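Local atomic coordinates of probable hydrolase (Pseudomonas aeruginosa, PDB entry 7AL6), a protein that is of unknown function but adopts the alpha/beta hydrolase fold and is probably a hydrolase, perhaps a lipolytic enzyme. Residues W36-M41 / G262-L267; A61-S66 / A203-P208; A67-G72 / A81-M86; A169-R172 / S178-A181. One frame throughout, in Å; residues are numbered along the deposited sequence.

Contact 1: W36-M41 / G262-L267; sequences WLDNAM and GHHLHL
Asp38 and His264 both set CG anti to their own carbonyl carbon (chi1 -67° for Asp38), and from opposite directions the carboxylate and the imidazole meet in the buried interior. His264 NE2 donates to Asp38 OD2 over 2.8 Å, and with an N-H...O angle of 173° the bond is almost straight. The oxygen lies in the ring plane, at the edge of the imidazole, and is approached on its syn side, from a direction tilted somewhat out of the carboxylate plane; the two flat groups are turned 64° against each other. Asp38 OD1 has a second partner, a salt bridge with Arg170 NH2, and this pairing would be expected to favour the charged carboxylate and to hold it against rotation. His101 meets the His264 ring edge to face. Farther along, the contact continues as a van der Waals touch of a methyl on a carbonyl oxygen: CD1 of Leu267 rests 3.4 Å from Met41 O, which also accepts from Ser44 OG. The loop 36-41 is shaped by an Asx turn, in which Asn39 OD1 takes the backbone N of Met41 at 2.8 Å. Directly before His264, His263 bonds to Asp126 OD2 and Ser102 OG in the geometry of a charge relay. The His264-carboxylate pair joins the loop after strand 28-33 to the turn that carries His263, beside a putative Ser-His-Asp triad, at the probable active site of an alpha/beta hydrolase fold.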
loop_
_atom_site.group_PDB
_atom_site.type_symbol
_atom_site.label_atom_id
_atom_site.label_comp_id
_atom_site.label_asym_id
_atom_site.label_seq_id
_atom_site.Cartn_x
_atom_site.Cartn_y
_atom_site.Cartn_z
ATOM N N TRP A 36 -8.438 -23.327 5.981
ATOM C CA TRP A 36 -7.123 -22.763 5.615
ATOM C C TRP A 36 -6.756 -23.211 4.186
ATOM O O TRP A 36 -6.912 -24.386 3.916
ATOM C CB TRP A 36 -6.119 -23.229 6.653
ATOM C CG TRP A 36 -4.726 -22.724 6.506
ATOM C CD1 TRP A 36 -4.283 -21.456 6.675
ATOM C CD2 TRP A 36 -3.562 -23.530 6.327
ATOM N NE1 TRP A 36 -2.928 -21.410 6.548
ATOM C CE2 TRP A 36 -2.461 -22.664 6.311
ATOM C CE3 TRP A 36 -3.353 -24.889 6.084
ATOM C CZ2 TRP A 36 -1.168 -23.123 6.105
ATOM C CZ3 TRP A 36 -2.077 -25.342 5.882
ATOM C CH2 TRP A 36 -1.000 -24.467 5.896
ATOM N N LEU A 37 -6.377 -22.286 3.305
ATOM C CA LEU A 37 -5.988 -22.469 1.875
ATOM C C LEU A 37 -7.187 -22.868 1.006
ATOM O O LEU A 37 -6.966 -23.159 -0.123
ATOM C CB LEU A 37 -4.824 -23.450 1.695
ATOM C CG LEU A 37 -3.603 -23.225 2.573
ATOM C CD1 LEU A 37 -2.507 -24.208 2.245
ATOM C CD2 LEU A 37 -3.086 -21.813 2.485
ATOM N N ASP A 38 -8.415 -22.848 1.506
ATOM C CA ASP A 38 -9.583 -23.069 0.668
ATOM C C ASP A 38 -10.147 -21.710 0.243
ATOM O O ASP A 38 -9.399 -20.734 0.200
ATOM C CB ASP A 38 -10.618 -23.908 1.427
ATOM C CG ASP A 38 -10.134 -25.329 1.690
ATOM O OD1 ASP A 38 -9.156 -25.735 1.027
ATOM O OD2 ASP A 38 -10.732 -26.025 2.548
ATOM N N ASN A 39 -11.442 -21.655 -0.057
ATOM C CA ASN A 39 -12.122 -20.455 -0.545
ATOM C C ASN A 39 -13.613 -20.701 -0.445
ATOM O O ASN A 39 -14.056 -21.769 -0.006
ATOM C CB ASN A 39 -11.702 -20.108 -1.975
ATOM C CG ASN A 39 -11.917 -21.234 -2.946
ATOM O OD1 ASN A 39 -13.036 -21.672 -3.144
ATOM N ND2 ASN A 39 -10.831 -21.665 -3.621
ATOM N N ALA A 40 -14.393 -19.732 -0.909
ATOM C CA ALA A 40 -15.836 -19.806 -0.744
ATOM C C ALA A 40 -16.461 -20.988 -1.479
ATOM O O ALA A 40 -17.606 -21.344 -1.195
ATOM C CB ALA A 40 -16.506 -18.517 -1.230
ATOM N N MET A 41 -15.798 -21.563 -2.462
ATOM C CA MET A 41 -16.378 -22.740 -3.103
ATOM C C MET A 41 -16.461 -23.941 -2.160
ATOM O O MET A 41 -17.155 -24.908 -2.473
ATOM C CB MET A 41 -15.559 -23.148 -4.331
ATOM C CG MET A 41 -15.644 -22.184 -5.533
ATOM S SD MET A 41 -17.297 -22.130 -6.237
ATOM C CE MET A 41 -17.314 -23.641 -7.215
ATOM N N GLY A 262 -14.977 -37.596 5.218
ATOM C CA GLY A 262 -13.742 -36.940 5.601
ATOM C C GLY A 262 -13.944 -35.521 6.135
ATOM O O GLY A 262 -15.055 -35.035 6.320
ATOM N N HIS A 263 -12.813 -34.840 6.351
ATOM C CA HIS A 263 -12.810 -33.486 6.875
ATOM C C HIS A 263 -13.600 -32.496 6.009
ATOM O O HIS A 263 -14.197 -31.538 6.532
ATOM C CB HIS A 263 -11.376 -33.064 6.986
ATOM C CG HIS A 263 -11.178 -31.715 7.572
ATOM N ND1 HIS A 263 -11.682 -31.361 8.802
ATOM C CD2 HIS A 263 -10.509 -30.638 7.109
ATOM C CE1 HIS A 263 -11.307 -30.129 9.087
ATOM N NE2 HIS A 263 -10.601 -29.664 8.072
ATOM N N HIS A 264 -13.659 -32.735 4.704
ATOM C CA HIS A 264 -14.440 -31.921 3.775
ATOM C C HIS A 264 -15.747 -32.578 3.412
ATOM O O HIS A 264 -16.215 -32.430 2.282
ATOM C CB HIS A 264 -13.624 -31.632 2.518
ATOM C CG HIS A 264 -12.588 -30.572 2.707
ATOM N ND1 HIS A 264 -11.400 -30.799 3.368
ATOM C CD2 HIS A 264 -12.576 -29.261 2.342
ATOM C CE1 HIS A 264 -10.688 -29.682 3.387
ATOM N NE2 HIS A 264 -11.386 -28.733 2.778
ATOM N N LEU A 265 -16.405 -33.257 4.369
ATOM C CA LEU A 265 -17.570 -34.067 4.018
ATOM C C LEU A 265 -18.660 -33.265 3.329
ATOM O O LEU A 265 -19.442 -33.824 2.545
ATOM C CB LEU A 265 -18.133 -34.771 5.258
ATOM C CG LEU A 265 -18.960 -33.940 6.227
ATOM C CD1 LEU A 265 -19.626 -34.903 7.244
ATOM C CD2 LEU A 265 -18.120 -32.897 6.960
ATOM N N HIS A 266 -18.797 -31.990 3.662
ATOM C CA HIS A 266 -19.820 -31.069 3.105
ATOM C C HIS A 266 -19.543 -30.761 1.631
ATOM O O HIS A 266 -20.440 -30.338 0.982
ATOM C CB HIS A 266 -19.908 -29.782 3.925
ATOM C CG HIS A 266 -18.705 -28.934 3.790
ATOM N ND1 HIS A 266 -17.502 -29.329 4.222
ATOM C CD2 HIS A 266 -18.521 -27.730 3.247
ATOM C CE1 HIS A 266 -16.624 -28.397 3.973
ATOM N NE2 HIS A 266 -17.221 -27.419 3.388
ATOM N N LEU A 267 -18.301 -30.867 1.188
ATOM C CA LEU A 267 -17.906 -30.571 -0.211
ATOM C C LEU A 267 -17.560 -31.818 -1.037
ATOM O O LEU A 267 -17.755 -31.765 -2.232
ATOM C CB LEU A 267 -16.704 -29.641 -0.156
ATOM C CG LEU A 267 -16.120 -29.241 -1.500
ATOM C CD1 LEU A 267 -17.049 -28.303 -2.217
ATOM C CD2 LEU A 267 -14.757 -28.633 -1.326
#

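Contact 2: A61-S66 / A203-P208; sequences AGHGHS and ARLTLP
Ala203 O is gripped by two donors of one residue, Thr206 OG1 at 2.8 Å and Thr206 N at 3.1 Å, which close the short 3-10 turn 203-206 from which Leu205 reaches the loop 61-66. In this alpha/beta hydrolase fold that loop follows the sheet strand 53-58, whereas residues 203-208 belong to the connection between strand 196-199 and helix 215-223. Leu205 carries the meeting from its side. With CG anti to the carbonyl carbon (chi1 -73°), its isobutyl fork is directed at Gly62 and His63, and both methyls come up to one ring atom: His63 CE1 lies 3.7 Å from Leu205 CD1 and 3.8 Å from Leu205 CD2. The leucine and histidine side chains cross at a slant, a purely van der Waals touch in a buried place, and Tyr80 of helix 77-91 packs on both of them. The His63 ring is fixed from within its own loop, because ND1 donates to Ala61 O at 2.9 Å with an angle of 159°; the acceptor lies in the ring plane, while the donor stands 45° above the carbonyl plane. Just beyond, a type II' turn from His63 to Ser66 reverses the chain. Gly62, whose positive phi favours glycine, adds the last touch: Gly62 O sits 3.6 Å from Leu205 CD1.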
loop_
_atom_site.group_PDB
_atom_site.type_symbol
_atom_site.label_atom_id
_atom_site.label_comp_id
_atom_site.label_asym_id
_atom_site.label_seq_id
_atom_site.Cartn_x
_atom_site.Cartn_y
_atom_site.Cartn_z
ATOM N N ALA A 61 -8.945 -13.211 3.559
ATOM C CA ALA A 61 -7.783 -12.473 3.044
ATOM C C ALA A 61 -6.701 -13.480 2.636
ATOM O O ALA A 61 -6.456 -14.443 3.343
ATOM C CB ALA A 61 -7.275 -11.541 4.103
ATOM N N GLY A 62 -6.111 -13.286 1.466
ATOM C CA GLY A 62 -5.053 -14.144 0.912
ATOM C C GLY A 62 -5.582 -15.459 0.370
ATOM O O GLY A 62 -4.783 -16.294 0.067
ATOM N N HIS A 63 -6.890 -15.619 0.247
ATOM C CA HIS A 63 -7.549 -16.849 -0.244
ATOM C C HIS A 63 -8.529 -16.517 -1.370
ATOM O O HIS A 63 -8.950 -15.401 -1.454
ATOM C CB HIS A 63 -8.330 -17.558 0.863
ATOM C CG HIS A 63 -7.538 -18.096 2.002
ATOM N ND1 HIS A 63 -6.964 -17.307 2.932
ATOM C CD2 HIS A 63 -7.296 -19.353 2.397
ATOM C CE1 HIS A 63 -6.370 -18.042 3.821
ATOM N NE2 HIS A 63 -6.558 -19.284 3.521
ATOM N N GLY A 64 -8.821 -17.484 -2.224
ATOM C CA GLY A 64 -9.829 -17.344 -3.278
ATOM C C GLY A 64 -9.579 -16.110 -4.112
ATOM O O GLY A 64 -8.505 -15.935 -4.635
ATOM N N HIS A 65 -10.573 -15.259 -4.180
ATOM C CA HIS A 65 -10.451 -14.004 -4.937
ATOM C C HIS A 65 -10.331 -12.761 -4.046
ATOM O O HIS A 65 -10.373 -11.624 -4.557
ATOM C CB HIS A 65 -11.639 -13.884 -5.906
ATOM C CG HIS A 65 -11.583 -14.889 -7.028
ATOM N ND1 HIS A 65 -12.648 -15.157 -7.858
ATOM C CD2 HIS A 65 -10.582 -15.716 -7.421
ATOM C CE1 HIS A 65 -12.297 -16.094 -8.726
ATOM N NE2 HIS A 65 -11.050 -16.453 -8.478
ATOM N N SER A 66 -10.156 -12.935 -2.736
ATOM C CA SER A 66 -9.995 -11.787 -1.851
ATOM C C SER A 66 -8.589 -11.218 -2.007
ATOM O O SER A 66 -7.644 -11.932 -2.314
ATOM C CB SER A 66 -10.257 -12.179 -0.380
ATOM O OG SER A 66 -11.659 -12.181 -0.128
ATOM N N ALA A 203 2.355 -16.260 0.609
ATOM C CA ALA A 203 3.399 -17.011 1.284
ATOM C C ALA A 203 3.402 -16.755 2.784
ATOM O O ALA A 203 3.881 -17.594 3.544
ATOM C CB ALA A 203 4.758 -16.655 0.690
ATOM N N ARG A 204 2.884 -15.617 3.236
ATOM C CA ARG A 204 2.835 -15.381 4.670
ATOM C C ARG A 204 1.949 -16.402 5.372
ATOM O O ARG A 204 2.078 -16.581 6.586
ATOM C CB ARG A 204 2.337 -13.959 4.960
ATOM C CG ARG A 204 3.334 -12.863 4.558
ATOM C CD ARG A 204 2.712 -11.501 4.811
ATOM N NE ARG A 204 1.888 -11.102 3.679
ATOM C CZ ARG A 204 1.294 -9.925 3.559
ATOM N NH1 ARG A 204 1.410 -9.013 4.520
ATOM N NH2 ARG A 204 0.571 -9.670 2.479
ATOM N N LEU A 205 1.028 -17.035 4.640
ATOM C CA LEU A 205 0.141 -18.011 5.238
ATOM C C LEU A 205 0.908 -19.210 5.784
ATOM O O LEU A 205 0.330 -19.988 6.545
ATOM C CB LEU A 205 -0.889 -18.504 4.213
ATOM C CG LEU A 205 -1.956 -17.449 3.896
ATOM C CD1 LEU A 205 -2.796 -17.794 2.723
ATOM C CD2 LEU A 205 -2.854 -17.218 5.116
ATOM N N THR A 206 2.176 -19.400 5.373
ATOM C CA THR A 206 3.004 -20.502 5.872
ATOM C C THR A 206 3.742 -20.157 7.157
ATOM O O THR A 206 4.383 -21.035 7.733
ATOM C CB THR A 206 4.067 -20.951 4.828
ATOM O OG1 THR A 206 5.067 -19.924 4.629
ATOM C CG2 THR A 206 3.439 -21.252 3.532
ATOM N N LEU A 207 3.732 -18.896 7.577
ATOM C CA LEU A 207 4.519 -18.502 8.726
ATOM C C LEU A 207 3.921 -19.127 9.982
ATOM O O LEU A 207 2.707 -19.327 10.067
ATOM C CB LEU A 207 4.538 -16.997 8.880
ATOM C CG LEU A 207 5.321 -16.219 7.813
ATOM C CD1 LEU A 207 4.914 -14.738 7.884
ATOM C CD2 LEU A 207 6.823 -16.368 7.995
ATOM N N PRO A 208 4.744 -19.458 10.964
ATOM C CA PRO A 208 4.195 -19.887 12.258
ATOM C C PRO A 208 3.795 -18.684 13.091
ATOM O O PRO A 208 4.351 -17.601 12.951
ATOM C CB PRO A 208 5.351 -20.659 12.899
ATOM C CG PRO A 208 6.588 -20.048 12.337
ATOM C CD PRO A 208 6.209 -19.532 10.922
#

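Contact 3: A67-G72 / A81-M86; sequences AHRAEG and ALDVLM
Arg69 and Asp83 make the whole of this contact, a salt bridge that spans backbones whose CA atoms, even at this nearest pair, stand 10.9 Å apart. The tight part is concentrated on one oxygen. Both terminal nitrogens of Arg69 converge end-on upon Asp83 OD2, NH2 at 2.8 Å and NH1 at 3.0 Å, and neither bond is straight (147° and 137°), as expected when two donors share a single acceptor. OD2 lies near the guanidinium plane, at its edge, but the carboxylate is rotated 50° from that plane: NH1 uses the syn lone pair, whereas NH2 comes from above the carboxylate plane. Arg69 bridges the gap because its chain is extended from CG to NE. Asp83 OD1 is not left to the arginine; His14 NE2 bonds to it, so the carboxylate is pinned at both oxygens, and the two buried charges would largely offset each other. Arg69 is closely packed as well, its side chain touching Asp79 and Tyr80 on the helix while its backbone N bonds to Tyr75 OH. The solvent side differs: past Arg69 the loop leaves the helix, and Glu71 and Gly72 lie exposed. Between them and Arg69, Ala70 packs on Glu71 of the third subunit. The ion pair therefore ties the loop after strand 53-58 onto helix 77-91, within the beta-alpha-beta crossover that leads on to the parallel strand 96-101 of the alpha/beta hydrolase fold.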
loop_
_atom_site.group_PDB
_atom_site.type_symbol
_atom_site.label_atom_id
_atom_site.label_comp_id
_atom_site.label_asym_id
_atom_site.label_seq_id
_atom_site.Cartn_x
_atom_site.Cartn_y
_atom_site.Cartn_z
ATOM N N ALA A 67 -8.439 -9.941 -1.710
ATOM C CA ALA A 67 -7.109 -9.367 -1.771
ATOM C C ALA A 67 -6.187 -10.016 -0.751
ATOM O O ALA A 67 -6.625 -10.506 0.292
ATOM C CB ALA A 67 -7.192 -7.863 -1.526
ATOM N N HIS A 68 -4.895 -10.026 -1.076
ATOM C CA HIS A 68 -3.850 -10.224 -0.088
ATOM C C HIS A 68 -3.769 -9.010 0.836
ATOM O O HIS A 68 -4.043 -7.879 0.439
ATOM C CB HIS A 68 -2.487 -10.431 -0.760
ATOM C CG HIS A 68 -2.444 -11.579 -1.695
ATOM N ND1 HIS A 68 -2.862 -12.842 -1.337
ATOM C CD2 HIS A 68 -2.085 -11.650 -2.999
ATOM C CE1 HIS A 68 -2.739 -13.648 -2.373
ATOM N NE2 HIS A 68 -2.274 -12.948 -3.392
ATOM N N ARG A 69 -3.393 -9.257 2.080
ATOM C CA ARG A 69 -3.195 -8.168 3.027
ATOM C C ARG A 69 -2.034 -7.277 2.590
ATOM O O ARG A 69 -1.111 -7.718 1.903
ATOM C CB ARG A 69 -2.884 -8.714 4.422
ATOM C CG ARG A 69 -3.991 -9.580 5.058
ATOM C CD ARG A 69 -3.774 -9.686 6.579
ATOM N NE ARG A 69 -4.713 -10.601 7.204
ATOM C CZ ARG A 69 -6.015 -10.361 7.318
ATOM N NH1 ARG A 69 -6.521 -9.231 6.870
ATOM N NH2 ARG A 69 -6.805 -11.251 7.896
ATOM N N ALA A 70 -2.069 -6.024 3.036
ATOM C CA ALA A 70 -0.973 -5.096 2.775
ATOM C C ALA A 70 0.338 -5.602 3.374
ATOM O O ALA A 70 0.375 -6.513 4.215
ATOM C CB ALA A 70 -1.306 -3.709 3.328
ATOM N N GLU A 71 1.435 -5.001 2.908
ATOM C CA GLU A 71 2.775 -5.385 3.344
ATOM C C GLU A 71 2.902 -5.336 4.864
ATOM O O GLU A 71 2.434 -4.387 5.500
ATOM C CB GLU A 71 3.792 -4.403 2.760
ATOM C CG GLU A 71 3.876 -4.355 1.274
ATOM C CD GLU A 71 5.029 -5.184 0.757
ATOM O OE1 GLU A 71 5.641 -4.774 -0.254
ATOM O OE2 GLU A 71 5.326 -6.236 1.367
ATOM N N GLY A 72 3.598 -6.311 5.433
ATOM C CA GLY A 72 3.835 -6.386 6.860
ATOM C C GLY A 72 2.667 -6.851 7.722
ATOM O O GLY A 72 2.887 -7.156 8.892
ATOM N N ALA A 81 -10.894 -12.695 12.411
ATOM C CA ALA A 81 -12.090 -12.358 13.183
ATOM C C ALA A 81 -12.465 -10.905 12.987
ATOM O O ALA A 81 -13.641 -10.573 12.815
ATOM C CB ALA A 81 -11.845 -12.636 14.671
ATOM N N LEU A 82 -11.472 -10.009 13.057
ATOM C CA LEU A 82 -11.753 -8.602 12.802
ATOM C C LEU A 82 -12.348 -8.413 11.403
ATOM O O LEU A 82 -13.342 -7.691 11.237
ATOM C CB LEU A 82 -10.466 -7.784 12.993
ATOM C CG LEU A 82 -10.617 -6.271 12.715
ATOM C CD1 LEU A 82 -11.687 -5.621 13.618
ATOM C CD2 LEU A 82 -9.321 -5.530 12.830
ATOM N N ASP A 83 -11.753 -9.060 10.378
ATOM C CA ASP A 83 -12.282 -8.945 9.002
ATOM C C ASP A 83 -13.764 -9.311 8.929
ATOM O O ASP A 83 -14.564 -8.615 8.298
ATOM C CB ASP A 83 -11.509 -9.839 8.026
ATOM C CG ASP A 83 -10.059 -9.423 7.870
ATOM O OD1 ASP A 83 -9.675 -8.306 8.280
ATOM O OD2 ASP A 83 -9.321 -10.202 7.278
ATOM N N VAL A 84 -14.136 -10.427 9.558
ATOM C CA VAL A 84 -15.522 -10.894 9.509
ATOM C C VAL A 84 -16.447 -9.884 10.169
ATOM O O VAL A 84 -17.504 -9.540 9.636
ATOM C CB VAL A 84 -15.615 -12.283 10.171
ATOM C CG1 VAL A 84 -17.049 -12.737 10.262
ATOM C CG2 VAL A 84 -14.797 -13.303 9.352
ATOM N N LEU A 85 -16.039 -9.332 11.302
ATOM C CA LEU A 85 -16.817 -8.306 12.036
ATOM C C LEU A 85 -17.013 -7.076 11.137
ATOM O O LEU A 85 -18.091 -6.565 11.067
ATOM C CB LEU A 85 -16.060 -7.952 13.315
ATOM C CG LEU A 85 -16.731 -6.924 14.207
ATOM C CD1 LEU A 85 -18.098 -7.389 14.635
ATOM C CD2 LEU A 85 -15.878 -6.617 15.414
ATOM N N MET A 86 -15.975 -6.652 10.446
ATOM C CA MET A 86 -16.031 -5.493 9.531
ATOM C C MET A 86 -16.903 -5.823 8.318
ATOM O O MET A 86 -17.505 -4.923 7.803
ATOM C CB MET A 86 -14.629 -5.024 9.167
ATOM C CG MET A 86 -13.962 -4.418 10.364
ATOM S SD MET A 86 -12.406 -3.679 10.058
ATOM C CE MET A 86 -12.544 -2.176 11.006
#

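Contact 4: A169-R172 / S178-A181; sequences ARMR and SREA
The guanidinium of Arg179 has the sulfur of Met171 over one face: SD stands 4.0 Å above the plane and over its centre. NH1 also forms a long, weak ion pair with Glu168 OE1. Here two consecutive helices, 163-172 and 179-189, are joined by a short loop in the insertion between strands 119-125 and 229-234, probably the cap of this alpha/beta hydrolase fold. Both side chains fold to make the overlap. Arg179 sends CG anti to its backbone N and then bends at chi3 (-69°), bringing the guanidinium back over the thioether, while Met171 is bent at its own third torsion (79°), which turns the terminal methyl in toward the base of the arginine. There CE lies 3.7 Å from Arg179 CA and equally close to CB, so the methionine packs against the root of the side chain with its methyl while SD lies under the charged head. The two chains cross at an angle, and the contact is one of van der Waals fit, with the polarisable sulfur probably well suited to a cationic neighbour. Met171 also touches Ala182, in the first turn of the second helix. Arg179 itself remains largely open to solvent. The helix that carries it starts from Ser178, whose hydroxyl also bonds to Asp268 O. As the N-cap, Ser178 OG accepts from Ala181 N at 3.1 Å, with an N-H...O angle of 163°.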
loop_
_atom_site.group_PDB
_atom_site.type_symbol
_atom_site.label_atom_id
_atom_site.label_comp_id
_atom_site.label_asym_id
_atom_site.label_seq_id
_atom_site.Cartn_x
_atom_site.Cartn_y
_atom_site.Cartn_z
ATOM N N ALA A 169 -2.760 -32.097 -7.488
ATOM C CA ALA A 169 -1.897 -31.612 -6.416
ATOM C C ALA A 169 -2.702 -31.298 -5.149
ATOM O O ALA A 169 -2.176 -31.413 -4.027
ATOM C CB ALA A 169 -1.103 -30.402 -6.890
ATOM N N ARG A 170 -3.983 -30.919 -5.302
ATOM C CA ARG A 170 -4.813 -30.558 -4.145
ATOM C C ARG A 170 -5.415 -31.799 -3.478
ATOM O O ARG A 170 -5.690 -31.779 -2.281
ATOM C CB ARG A 170 -5.922 -29.578 -4.572
ATOM C CG ARG A 170 -6.906 -29.138 -3.469
ATOM C CD ARG A 170 -6.240 -28.412 -2.344
ATOM N NE ARG A 170 -7.175 -28.024 -1.268
ATOM C CZ ARG A 170 -7.499 -28.820 -0.248
ATOM N NH1 ARG A 170 -6.965 -30.040 -0.167
ATOM N NH2 ARG A 170 -8.342 -28.406 0.694
ATOM N N MET A 171 -5.590 -32.897 -4.222
ATOM C CA MET A 171 -6.066 -34.127 -3.603
ATOM C C MET A 171 -5.007 -34.734 -2.693
ATOM O O MET A 171 -5.322 -35.242 -1.615
ATOM C CB MET A 171 -6.476 -35.113 -4.682
ATOM C CG MET A 171 -7.684 -34.651 -5.416
ATOM S SD MET A 171 -7.930 -35.529 -6.948
ATOM C CE MET A 171 -8.648 -37.034 -6.241
ATOM N N ARG A 172 -3.748 -34.683 -3.111
ATOM C CA ARG A 172 -2.672 -35.198 -2.277
ATOM C C ARG A 172 -2.425 -34.277 -1.096
ATOM O O ARG A 172 -2.133 -34.735 0.017
ATOM C CB ARG A 172 -1.389 -35.345 -3.105
ATOM C CG ARG A 172 -1.506 -36.202 -4.390
ATOM C CD ARG A 172 -0.202 -36.124 -5.223
ATOM N NE ARG A 172 0.185 -34.727 -5.455
ATOM C CZ ARG A 172 1.282 -34.326 -6.095
ATOM N NH1 ARG A 172 2.143 -35.216 -6.578
ATOM N NH2 ARG A 172 1.519 -33.026 -6.245
ATOM N N SER A 178 -12.173 -35.352 -2.127
ATOM C CA SER A 178 -12.600 -35.953 -3.406
ATOM C C SER A 178 -12.121 -35.117 -4.606
ATOM O O SER A 178 -11.796 -33.942 -4.433
ATOM C CB SER A 178 -14.069 -36.125 -3.411
ATOM O OG SER A 178 -14.695 -34.925 -3.727
ATOM N N ARG A 179 -12.068 -35.727 -5.790
ATOM C CA ARG A 179 -11.635 -35.064 -7.041
ATOM C C ARG A 179 -12.584 -33.894 -7.309
ATOM O O ARG A 179 -12.093 -32.832 -7.615
ATOM C CB ARG A 179 -11.610 -36.034 -8.227
ATOM C CG ARG A 179 -11.135 -35.404 -9.530
ATOM C CD ARG A 179 -10.856 -36.371 -10.672
ATOM N NE ARG A 179 -9.698 -37.206 -10.424
ATOM C CZ ARG A 179 -8.445 -36.896 -10.726
ATOM N NH1 ARG A 179 -8.151 -35.766 -11.342
ATOM N NH2 ARG A 179 -7.483 -37.734 -10.414
ATOM N N GLU A 180 -13.883 -34.095 -7.124
ATOM C CA GLU A 180 -14.909 -33.061 -7.354
ATOM C C GLU A 180 -14.695 -31.899 -6.382
ATOM O O GLU A 180 -14.819 -30.787 -6.813
ATOM C CB GLU A 180 -16.307 -33.647 -7.259
ATOM C CG GLU A 180 -16.682 -34.466 -8.467
ATOM C CD GLU A 180 -18.126 -34.910 -8.496
ATOM O OE1 GLU A 180 -18.832 -34.664 -7.532
ATOM O OE2 GLU A 180 -18.523 -35.495 -9.490
ATOM N N ALA A 181 -14.395 -32.171 -5.124
ATOM C CA ALA A 181 -14.082 -31.133 -4.155
ATOM C C ALA A 181 -12.897 -30.299 -4.622
ATOM O O ALA A 181 -12.940 -29.059 -4.586
ATOM C CB ALA A 181 -13.783 -31.758 -2.784
#

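Contacts 1, 2 and 3 are buried and contact 4 lies at the surface, and their chemistry differs accordingly: a straight histidine-carboxylate bond in contact 1, leucine against imidazole in contact 2, a buried ion pair in contact 3, and a thioether over an exposed guanidinium in contact 4. Contacts 1 and 4 touch, for example where Leu267 packs on Ala181 of helix 179-189. Contacts 2 and 3 share the loop after strand 53-58, and Arg204 probably bonds to the carbonyls of Arg69 and Ala70. Contacts 1 and 2 touch where Leu37 approaches His63, whereas contacts 3 and 4 stay about 15 Å apart at their nearest atoms.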